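Local coordinates for adhesion G-protein coupled receptor G6 (Danio rerio, PDB 6V55), which is a cell-surface adhesion receptor with a calcium-binding extracellular region, probably signalling through G proteins in myelination, at residues V43-L48 with F106-K111; V142-T147 with W215-G220; V148-A153 with G268-F273. All blocks are in the same frame, centred on the assembly; numbering follows the deposited sequence.

Interaction 1 of 3, residues V43-L48 with F106-K111; sequences VQITFL and FHISYK
Phe47 and Ile108 stand side by side on the inward face of an antiparallel strand pair in the CUB domain, a jelly-roll-like sandwich of two beta-sheets. The ring meets the isoleucine obliquely, Phe47 CE1 lying 3.6 Å from Ile108 CD1. On its other branch Ile108 turns CG2 to Ile45 CB at 3.9 Å, and thus fills the diagonal between two neighbours of strand 41-51. Were Ile108 cut back to an alanine, the Phe47 ring would probably lose its support along one side and a gap open beside Ile45. The opposite face is more polar: Thr46 sets CB against Ser109 OG at 3.5 Å, while Gln44 runs alongside the aliphatic part of Lys111 near a protein-linked N-acetylglucosamine. Backbone bonds fix this register; Ser109 N donates to Thr46 O at 2.9 Å, Thr46 N returns the bond to Ser109 O, and Gln44 N reaches Lys111 O almost straight, at 175°. Farther out, Val93 of strand 90-96 packs on both Ile45 and Ile108 from the facing sheet, and Ser15 of strand 13-17 takes a hydrogen bond with His107 NE2, which fixes the imidazole. With CG swung opposite its own nitrogen (chi1 -174°), that ring receives a CH-pi contact, Leu48 CD1 sitting 3.6 Å from the centroid of the His107 ring and nearly over its middle.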
loop_
_atom_site.group_PDB
_atom_site.type_symbol
_atom_site.label_atom_id
_atom_site.label_comp_id
_atom_site.label_asym_id
_atom_site.label_seq_id
_atom_site.Cartn_x
_atom_site.Cartn_y
_atom_site.Cartn_z
ATOM N N VAL A 43 -8.415 -6.352 -12.840
ATOM C CA VAL A 43 -8.747 -5.479 -11.716
ATOM C C VAL A 43 -8.310 -4.056 -12.049
ATOM O O VAL A 43 -7.161 -3.823 -12.449
ATOM C CB VAL A 43 -8.092 -5.965 -10.410
ATOM C CG1 VAL A 43 -8.471 -5.051 -9.264
ATOM C CG2 VAL A 43 -8.482 -7.412 -10.104
ATOM N N GLN A 44 -9.228 -3.107 -11.893
ATOM C CA GLN A 44 -8.936 -1.690 -12.035
ATOM C C GLN A 44 -9.088 -1.009 -10.683
ATOM O O GLN A 44 -10.163 -1.075 -10.075
ATOM C CB GLN A 44 -9.888 -1.056 -13.032
ATOM C CG GLN A 44 -9.493 0.326 -13.392
ATOM C CD GLN A 44 -10.559 1.035 -14.179
ATOM O OE1 GLN A 44 -11.745 1.004 -13.828
ATOM N NE2 GLN A 44 -10.153 1.636 -15.289
ATOM N N ILE A 45 -8.031 -0.350 -10.208
ATOM C CA ILE A 45 -8.137 0.433 -8.990
ATOM C C ILE A 45 -8.184 1.904 -9.363
ATOM O O ILE A 45 -7.776 2.321 -10.445
ATOM C CB ILE A 45 -7.007 0.174 -7.971
ATOM C CG1 ILE A 45 -5.673 0.730 -8.476
ATOM C CG2 ILE A 45 -6.910 -1.299 -7.609
ATOM C CD1 ILE A 45 -4.567 0.677 -7.435
ATOM N N THR A 46 -8.706 2.703 -8.442
ATOM C CA THR A 46 -8.753 4.151 -8.584
ATOM C C THR A 46 -8.512 4.722 -7.196
ATOM O O THR A 46 -9.180 4.327 -6.233
ATOM C CB THR A 46 -10.104 4.618 -9.163
ATOM O OG1 THR A 46 -10.155 4.345 -10.579
ATOM C CG2 THR A 46 -10.337 6.119 -8.924
ATOM N N PHE A 47 -7.526 5.597 -7.082
ATOM C CA PHE A 47 -7.304 6.318 -5.840
ATOM C C PHE A 47 -8.319 7.449 -5.766
ATOM O O PHE A 47 -8.277 8.373 -6.573
ATOM C CB PHE A 47 -5.887 6.868 -5.789
ATOM C CG PHE A 47 -4.808 5.813 -5.675
ATOM C CD1 PHE A 47 -4.249 5.520 -4.439
ATOM C CD2 PHE A 47 -4.339 5.138 -6.799
ATOM C CE1 PHE A 47 -3.255 4.572 -4.315
ATOM C CE2 PHE A 47 -3.361 4.173 -6.692
ATOM C CZ PHE A 47 -2.813 3.893 -5.446
ATOM N N LEU A 48 -9.248 7.382 -4.823
ATOM C CA LEU A 48 -10.179 8.482 -4.657
ATOM C C LEU A 48 -9.555 9.651 -3.911
ATOM O O LEU A 48 -10.050 10.783 -4.015
ATOM C CB LEU A 48 -11.424 7.986 -3.920
ATOM C CG LEU A 48 -12.030 6.711 -4.523
ATOM C CD1 LEU A 48 -13.153 6.110 -3.649
ATOM C CD2 LEU A 48 -12.534 7.006 -5.908
ATOM N N PHE A 106 -5.216 7.161 2.372
ATOM C CA PHE A 106 -5.777 6.972 1.051
ATOM C C PHE A 106 -7.100 6.231 1.106
ATOM O O PHE A 106 -7.403 5.519 2.066
ATOM C CB PHE A 106 -4.813 6.231 0.121
ATOM C CG PHE A 106 -4.216 4.979 0.696
ATOM C CD1 PHE A 106 -4.831 3.741 0.494
ATOM C CD2 PHE A 106 -2.993 5.016 1.366
ATOM C CE1 PHE A 106 -4.248 2.560 0.989
ATOM C CE2 PHE A 106 -2.407 3.848 1.865
ATOM C CZ PHE A 106 -3.033 2.627 1.676
ATOM N N HIS A 107 -7.859 6.392 0.024
ATOM C CA HIS A 107 -9.136 5.725 -0.194
ATOM C C HIS A 107 -9.128 5.216 -1.625
ATOM O O HIS A 107 -9.094 6.016 -2.565
ATOM C CB HIS A 107 -10.300 6.691 0.032
ATOM C CG HIS A 107 -11.653 6.051 -0.024
ATOM N ND1 HIS A 107 -12.816 6.786 -0.050
ATOM C CD2 HIS A 107 -12.031 4.750 -0.054
ATOM C CE1 HIS A 107 -13.852 5.970 -0.111
ATOM N NE2 HIS A 107 -13.406 4.727 -0.100
ATOM N N ILE A 108 -9.165 3.895 -1.785
ATOM C CA ILE A 108 -9.031 3.232 -3.074
ATOM C C ILE A 108 -10.324 2.482 -3.380
ATOM O O ILE A 108 -10.856 1.771 -2.520
ATOM C CB ILE A 108 -7.828 2.274 -3.062
ATOM C CG1 ILE A 108 -6.526 3.046 -2.834
ATOM C CG2 ILE A 108 -7.745 1.435 -4.329
ATOM C CD1 ILE A 108 -5.322 2.118 -2.717
ATOM N N SER A 109 -10.843 2.657 -4.589
ATOM C CA SER A 109 -11.966 1.877 -5.088
ATOM C C SER A 109 -11.453 0.832 -6.065
ATOM O O SER A 109 -10.665 1.154 -6.958
ATOM C CB SER A 109 -12.974 2.777 -5.792
ATOM O OG SER A 109 -12.437 3.229 -7.026
ATOM N N TYR A 110 -11.903 -0.412 -5.908
ATOM C CA TYR A 110 -11.549 -1.473 -6.836
ATOM C C TYR A 110 -12.784 -1.967 -7.577
ATOM O O TYR A 110 -13.913 -1.863 -7.096
ATOM C CB TYR A 110 -10.858 -2.639 -6.131
ATOM C CG TYR A 110 -11.665 -3.397 -5.096
ATOM C CD1 TYR A 110 -11.741 -2.937 -3.785
ATOM C CD2 TYR A 110 -12.295 -4.609 -5.413
ATOM C CE1 TYR A 110 -12.444 -3.628 -2.822
ATOM C CE2 TYR A 110 -13.005 -5.318 -4.446
ATOM C CZ TYR A 110 -13.078 -4.813 -3.147
ATOM O OH TYR A 110 -13.774 -5.484 -2.157
ATOM N N LYS A 111 -12.540 -2.532 -8.757
ATOM C CA LYS A 111 -13.582 -2.833 -9.727
ATOM C C LYS A 111 -13.108 -4.004 -10.577
ATOM O O LYS A 111 -11.970 -3.988 -11.064
ATOM C CB LYS A 111 -13.850 -1.597 -10.593
ATOM C CG LYS A 111 -15.214 -1.493 -11.223
ATOM C CD LYS A 111 -15.123 -0.710 -12.537
ATOM C CE LYS A 111 -16.124 0.447 -12.607
ATOM N NZ LYS A 111 -15.890 1.237 -13.849
#

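Interaction 2 of 3, residues V142-T147 with W215-G220; sequences VLTAFT and WTKSSG
Phe146 and Trp215 face each other as an antiparallel hydrogen-bonded pair, each giving its N-H to the other's carbonyl: Phe146 N to Trp215 O and Trp215 N to Phe146 O, both 3.1 Å. One step on, Ala145 and Thr216 form a non-hydrogen-bonded pair with their CA atoms 4.2 Å apart. Where the strands give way to loops, a shorter bond closes the ladder, Lys217 N to Thr144 O at 2.7 Å, with the donor tilted 25° out of the carbonyl plane. This is one end of the join between strands 145-154 and 209-216, neighbours in a sheet of the concanavalin-like sandwich found in the pentraxin family. On the buried face Trp215 CB rests over the Phe146 ring, 4.0 Å from its centroid and displaced toward the rim. The indole carries on past it, so that Trp215 CE3 touches Phe146 CE2 at 3.5 Å while the two planes stand 38° apart, an oblique meeting. A chi1 of 173° holds the indole on the side of its own carbonyl carbon, and its far corner, Trp215 CZ3, comes within 3.6 Å of Thr144 C. Ser238 accepts the indole N-H, fixing the ring's rotation. At the solvent side Thr144 CG2 meets Lys217 CD, and the extended lysine chain carries its ammonium on to a hydrogen bond with Thr242 OG1.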
loop_
_atom_site.group_PDB
_atom_site.type_symbol
_atom_site.label_atom_id
_atom_site.label_comp_id
_atom_site.label_asym_id
_atom_site.label_seq_id
_atom_site.Cartn_x
_atom_site.Cartn_y
_atom_site.Cartn_z
ATOM N N VAL A 142 -34.265 -3.738 -40.178
ATOM C CA VAL A 142 -34.457 -4.092 -41.572
ATOM C C VAL A 142 -33.257 -3.599 -42.365
ATOM O O VAL A 142 -32.844 -2.442 -42.215
ATOM C CB VAL A 142 -35.782 -3.502 -42.072
ATOM C CG1 VAL A 142 -35.832 -3.434 -43.589
ATOM C CG2 VAL A 142 -36.940 -4.331 -41.503
ATOM N N LEU A 143 -32.662 -4.491 -43.170
ATOM C CA LEU A 143 -31.458 -4.201 -43.942
ATOM C C LEU A 143 -31.764 -4.277 -45.437
ATOM O O LEU A 143 -32.262 -5.297 -45.938
ATOM C CB LEU A 143 -30.323 -5.158 -43.569
ATOM C CG LEU A 143 -29.711 -5.011 -42.165
ATOM C CD1 LEU A 143 -28.876 -6.222 -41.807
ATOM C CD2 LEU A 143 -28.883 -3.732 -42.022
ATOM N N THR A 144 -31.490 -3.176 -46.136
ATOM C CA THR A 144 -31.409 -3.146 -47.589
ATOM C C THR A 144 -29.998 -2.835 -48.068
ATOM O O THR A 144 -29.789 -2.645 -49.274
ATOM C CB THR A 144 -32.399 -2.123 -48.162
ATOM O OG1 THR A 144 -32.287 -0.878 -47.457
ATOM C CG2 THR A 144 -33.798 -2.646 -48.025
ATOM N N ALA A 145 -29.039 -2.779 -47.140
ATOM C CA ALA A 145 -27.618 -2.540 -47.342
ATOM C C ALA A 145 -26.882 -2.848 -46.040
ATOM O O ALA A 145 -27.407 -2.605 -44.950
ATOM C CB ALA A 145 -27.308 -1.101 -47.778
ATOM N N PHE A 146 -25.669 -3.394 -46.157
ATOM C CA PHE A 146 -24.847 -3.680 -44.987
ATOM C C PHE A 146 -23.369 -3.659 -45.358
ATOM O O PHE A 146 -22.996 -3.916 -46.503
ATOM C CB PHE A 146 -25.201 -5.034 -44.310
ATOM C CG PHE A 146 -25.027 -6.283 -45.186
ATOM C CD1 PHE A 146 -23.793 -6.927 -45.335
ATOM C CD2 PHE A 146 -26.133 -6.894 -45.742
ATOM C CE1 PHE A 146 -23.659 -8.057 -46.117
ATOM C CE2 PHE A 146 -25.995 -8.055 -46.514
ATOM C CZ PHE A 146 -24.764 -8.620 -46.694
ATOM N N THR A 147 -22.529 -3.468 -44.338
ATOM C CA THR A 147 -21.114 -3.826 -44.378
ATOM C C THR A 147 -20.836 -4.759 -43.213
ATOM O O THR A 147 -21.164 -4.426 -42.073
ATOM C CB THR A 147 -20.207 -2.600 -44.263
ATOM O OG1 THR A 147 -20.527 -1.660 -45.297
ATOM C CG2 THR A 147 -18.745 -3.010 -44.368
ATOM N N TRP A 215 -22.977 -4.968 -49.453
ATOM C CA TRP A 215 -24.118 -5.262 -50.310
ATOM C C TRP A 215 -25.042 -4.061 -50.268
ATOM O O TRP A 215 -25.153 -3.441 -49.218
ATOM C CB TRP A 215 -24.859 -6.510 -49.827
ATOM C CG TRP A 215 -26.128 -6.794 -50.559
ATOM C CD1 TRP A 215 -26.251 -7.238 -51.843
ATOM C CD2 TRP A 215 -27.464 -6.677 -50.043
ATOM N NE1 TRP A 215 -27.574 -7.417 -52.156
ATOM C CE2 TRP A 215 -28.343 -7.070 -51.074
ATOM C CE3 TRP A 215 -28.001 -6.282 -48.808
ATOM C CZ2 TRP A 215 -29.732 -7.077 -50.914
ATOM C CZ3 TRP A 215 -29.380 -6.289 -48.651
ATOM C CH2 TRP A 215 -30.229 -6.673 -49.710
ATOM N N THR A 216 -25.650 -3.700 -51.410
ATOM C CA THR A 216 -26.856 -2.871 -51.435
ATOM C C THR A 216 -27.936 -3.577 -52.239
ATOM O O THR A 216 -27.642 -4.263 -53.219
ATOM C CB THR A 216 -26.679 -1.496 -52.083
ATOM O OG1 THR A 216 -26.438 -1.671 -53.479
ATOM C CG2 THR A 216 -25.573 -0.727 -51.506
ATOM N N LYS A 217 -29.197 -3.376 -51.842
ATOM C CA LYS A 217 -30.307 -3.937 -52.607
ATOM C C LYS A 217 -30.482 -3.249 -53.961
ATOM O O LYS A 217 -30.777 -3.922 -54.966
ATOM C CB LYS A 217 -31.599 -3.832 -51.793
ATOM C CG LYS A 217 -32.767 -4.597 -52.358
ATOM C CD LYS A 217 -34.038 -4.114 -51.757
ATOM C CE LYS A 217 -35.171 -4.895 -52.319
ATOM N NZ LYS A 217 -36.382 -4.821 -51.447
ATOM N N SER A 218 -30.254 -1.925 -53.993
ATOM C CA SER A 218 -30.651 -1.072 -55.110
ATOM C C SER A 218 -29.853 -1.360 -56.365
ATOM O O SER A 218 -30.416 -1.357 -57.462
ATOM C CB SER A 218 -30.501 0.401 -54.727
ATOM O OG SER A 218 -29.138 0.763 -54.590
ATOM N N SER A 219 -28.567 -1.674 -56.227
ATOM C CA SER A 219 -27.772 -2.103 -57.367
ATOM C C SER A 219 -27.550 -3.606 -57.434
ATOM O O SER A 219 -27.216 -4.118 -58.507
ATOM C CB SER A 219 -26.407 -1.410 -57.341
ATOM O OG SER A 219 -25.932 -1.352 -56.007
ATOM N N GLY A 220 -27.713 -4.323 -56.321
ATOM C CA GLY A 220 -27.228 -5.686 -56.253
ATOM C C GLY A 220 -25.732 -5.795 -56.128
ATOM O O GLY A 220 -25.191 -6.888 -56.287
#

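Interaction 3 of 3, residues V148-A153 with G268-F273; sequences VCFEIA and GFIYNF
Glu151 and Ala153 pair with Tyr271 and Phe269 across an antiparallel ladder whose strand axes approach to 4.7 Å, each couple exchanging two backbone hydrogen bonds, the shortest from Glu151 N to Tyr271 O at 2.7 Å. Between the two couples Ile152 faces Ile270 as a non-hydrogen-bonded pair, and Ile152 CD1 reaches across to Ile270 CG1 at 3.8 Å. The two strands, 145-154 and 268-276, are neighbours in a sheet of the pentraxin-like sandwich, and they join the early part of this domain to its last long strand. On the inner face Phe150 and Phe273 lie alongside with planes only 16° apart, but they are slid so far that the rings hardly overlap; the touch is from Phe150 CD1 to Phe273 CE2, 3.6 Å. Carried trans to the main-chain N (chi1 -169°), the Phe273 ring also brings its CZ to Val148 CG2 at 3.7 Å. Ile270 CD1 approaches Phe150 from another direction, 4.0 Å from Phe150 CB. From the second sheet Phe164 meets the Phe273 ring edge-to-face. The other face is mixed in character. There Glu151 lays its aliphatic part beside Tyr271, with Glu151 CG 3.8 Å from Tyr271 CD1, and its carboxylate carbon sits at the tyrosine's edge, the two planes 78° apart. The phenol hydroxyl bonds to the carbonyl of Arg118, and Lys121 makes a cation-pi contact with the same ring. Asn272, in a left-handed backbone conformation, uses its amide to reach Cys290 O. The chemistry implies a seam largely apolar on the face of Phe150, Ile270 and Phe273, and mixed on that of Glu151 and Tyr271, where the tyrosine hydroxyl ties the strand to chain beyond it.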
loop_
_atom_site.group_PDB
_atom_site.type_symbol
_atom_site.label_atom_id
_atom_site.label_comp_id
_atom_site.label_asym_id
_atom_site.label_seq_id
_atom_site.Cartn_x
_atom_site.Cartn_y
_atom_site.Cartn_z
ATOM N N VAL A 148 -20.260 -5.925 -43.480
ATOM C CA VAL A 148 -19.798 -6.816 -42.420
ATOM C C VAL A 148 -18.295 -7.008 -42.593
ATOM O O VAL A 148 -17.824 -7.248 -43.708
ATOM C CB VAL A 148 -20.573 -8.157 -42.399
ATOM C CG1 VAL A 148 -20.720 -8.774 -43.783
ATOM C CG2 VAL A 148 -19.940 -9.172 -41.449
ATOM N N CYS A 149 -17.533 -6.817 -41.505
ATOM C CA CYS A 149 -16.102 -7.101 -41.489
ATOM C C CYS A 149 -15.745 -7.995 -40.320
ATOM O O CYS A 149 -16.276 -7.847 -39.216
ATOM C CB CYS A 149 -15.236 -5.851 -41.369
ATOM S SG CYS A 149 -15.816 -4.442 -42.275
ATOM N N PHE A 150 -14.794 -8.879 -40.556
ATOM C CA PHE A 150 -14.266 -9.718 -39.500
ATOM C C PHE A 150 -12.845 -10.083 -39.889
ATOM O O PHE A 150 -12.384 -9.766 -40.989
ATOM C CB PHE A 150 -15.144 -10.965 -39.257
ATOM C CG PHE A 150 -15.574 -11.674 -40.511
ATOM C CD1 PHE A 150 -16.782 -11.358 -41.134
ATOM C CD2 PHE A 150 -14.784 -12.678 -41.048
ATOM C CE1 PHE A 150 -17.169 -12.007 -42.289
ATOM C CE2 PHE A 150 -15.162 -13.339 -42.194
ATOM C CZ PHE A 150 -16.359 -12.998 -42.821
ATOM N N GLU A 151 -12.142 -10.720 -38.958
ATOM C CA GLU A 151 -10.856 -11.343 -39.226
ATOM C C GLU A 151 -11.051 -12.838 -39.016
ATOM O O GLU A 151 -11.599 -13.250 -37.987
ATOM C CB GLU A 151 -9.751 -10.766 -38.325
ATOM C CG GLU A 151 -9.649 -9.220 -38.351
ATOM C CD GLU A 151 -8.211 -8.670 -38.196
ATOM O OE1 GLU A 151 -8.057 -7.423 -38.082
ATOM O OE2 GLU A 151 -7.243 -9.476 -38.181
ATOM N N ILE A 152 -10.666 -13.640 -40.008
ATOM C CA ILE A 152 -10.969 -15.066 -40.008
ATOM C C ILE A 152 -9.654 -15.842 -40.105
ATOM O O ILE A 152 -8.675 -15.349 -40.686
ATOM C CB ILE A 152 -11.967 -15.417 -41.149
ATOM C CG1 ILE A 152 -12.584 -16.819 -40.992
ATOM C CG2 ILE A 152 -11.367 -15.226 -42.525
ATOM C CD1 ILE A 152 -13.257 -17.031 -39.652
ATOM N N ALA A 153 -9.612 -17.016 -39.458
ATOM C CA ALA A 153 -8.475 -17.930 -39.507
ATOM C C ALA A 153 -8.924 -19.340 -39.128
ATOM O O ALA A 153 -9.790 -19.525 -38.268
ATOM C CB ALA A 153 -7.314 -17.492 -38.598
ATOM N N GLY A 268 -12.148 -23.092 -36.576
ATOM C CA GLY A 268 -11.085 -22.106 -36.385
ATOM C C GLY A 268 -11.516 -20.938 -35.503
ATOM O O GLY A 268 -12.404 -21.075 -34.660
ATOM N N PHE A 269 -10.844 -19.805 -35.742
ATOM C CA PHE A 269 -10.923 -18.573 -34.964
ATOM C C PHE A 269 -11.569 -17.446 -35.773
ATOM O O PHE A 269 -11.354 -17.338 -36.982
ATOM C CB PHE A 269 -9.526 -18.085 -34.545
ATOM C CG PHE A 269 -8.789 -18.967 -33.587
ATOM C CD1 PHE A 269 -7.400 -18.848 -33.496
ATOM C CD2 PHE A 269 -9.452 -19.866 -32.756
ATOM C CE1 PHE A 269 -6.682 -19.610 -32.613
ATOM C CE2 PHE A 269 -8.737 -20.649 -31.868
ATOM C CZ PHE A 269 -7.344 -20.514 -31.792
ATOM N N ILE A 270 -12.312 -16.565 -35.084
ATOM C CA ILE A 270 -12.791 -15.302 -35.647
ATOM C C ILE A 270 -12.518 -14.162 -34.662
ATOM O O ILE A 270 -12.344 -14.366 -33.456
ATOM C CB ILE A 270 -14.289 -15.364 -36.040
ATOM C CG1 ILE A 270 -14.618 -14.469 -37.249
ATOM C CG2 ILE A 270 -15.189 -15.131 -34.847
ATOM C CD1 ILE A 270 -16.055 -14.556 -37.728
ATOM N N TYR A 271 -12.433 -12.948 -35.207
ATOM C CA TYR A 271 -12.019 -11.784 -34.430
ATOM C C TYR A 271 -12.608 -10.548 -35.083
ATOM O O TYR A 271 -12.647 -10.470 -36.312
ATOM C CB TYR A 271 -10.477 -11.678 -34.350
ATOM C CG TYR A 271 -9.936 -10.387 -33.761
ATOM C CD1 TYR A 271 -9.200 -9.472 -34.542
ATOM C CD2 TYR A 271 -10.154 -10.086 -32.429
ATOM C CE1 TYR A 271 -8.703 -8.272 -33.978
ATOM C CE2 TYR A 271 -9.674 -8.913 -31.858
ATOM C CZ TYR A 271 -8.951 -8.000 -32.630
ATOM O OH TYR A 271 -8.484 -6.822 -32.049
ATOM N N ASN A 272 -13.084 -9.612 -34.246
ATOM C CA ASN A 272 -13.507 -8.253 -34.637
ATOM C C ASN A 272 -14.706 -8.238 -35.602
ATOM O O ASN A 272 -14.749 -7.465 -36.567
ATOM C CB ASN A 272 -12.335 -7.428 -35.182
ATOM C CG ASN A 272 -12.444 -5.976 -34.789
ATOM O OD1 ASN A 272 -13.217 -5.626 -33.891
ATOM N ND2 ASN A 272 -11.696 -5.117 -35.468
ATOM N N PHE A 273 -15.717 -9.062 -35.299
ATOM C CA PHE A 273 -16.917 -9.148 -36.129
ATOM C C PHE A 273 -17.795 -7.922 -35.890
ATOM O O PHE A 273 -18.282 -7.700 -34.773
ATOM C CB PHE A 273 -17.696 -10.431 -35.827
ATOM C CG PHE A 273 -18.798 -10.737 -36.825
ATOM C CD1 PHE A 273 -20.102 -10.257 -36.634
ATOM C CD2 PHE A 273 -18.542 -11.535 -37.917
ATOM C CE1 PHE A 273 -21.104 -10.534 -37.540
ATOM C CE2 PHE A 273 -19.551 -11.825 -38.826
ATOM C CZ PHE A 273 -20.835 -11.324 -38.633
#

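Overall arrangement
Interactions 2 and 3 belong to one sheet of the pentraxin-like domain and share strand 145-154: its beginning pairs with strand 209-216 in interaction 2, its later part with strand 268-276 in interaction 3. In the sheet strand 145-154 lies between those two partners, and the centres of the two contacts are 21 Å apart. Interaction 1 stands apart in the CUB domain, its centre 35 Å from that of interaction 3 and 47 Å from that of interaction 2, with nearest atoms about 19 Å and 29 Å away. It alone touches a glycan, through Gln44. The calcium site, which includes Glu53, Asp61 and Asp98, also belongs to the CUB domain, but none of the three contacts supplies a ligand to it.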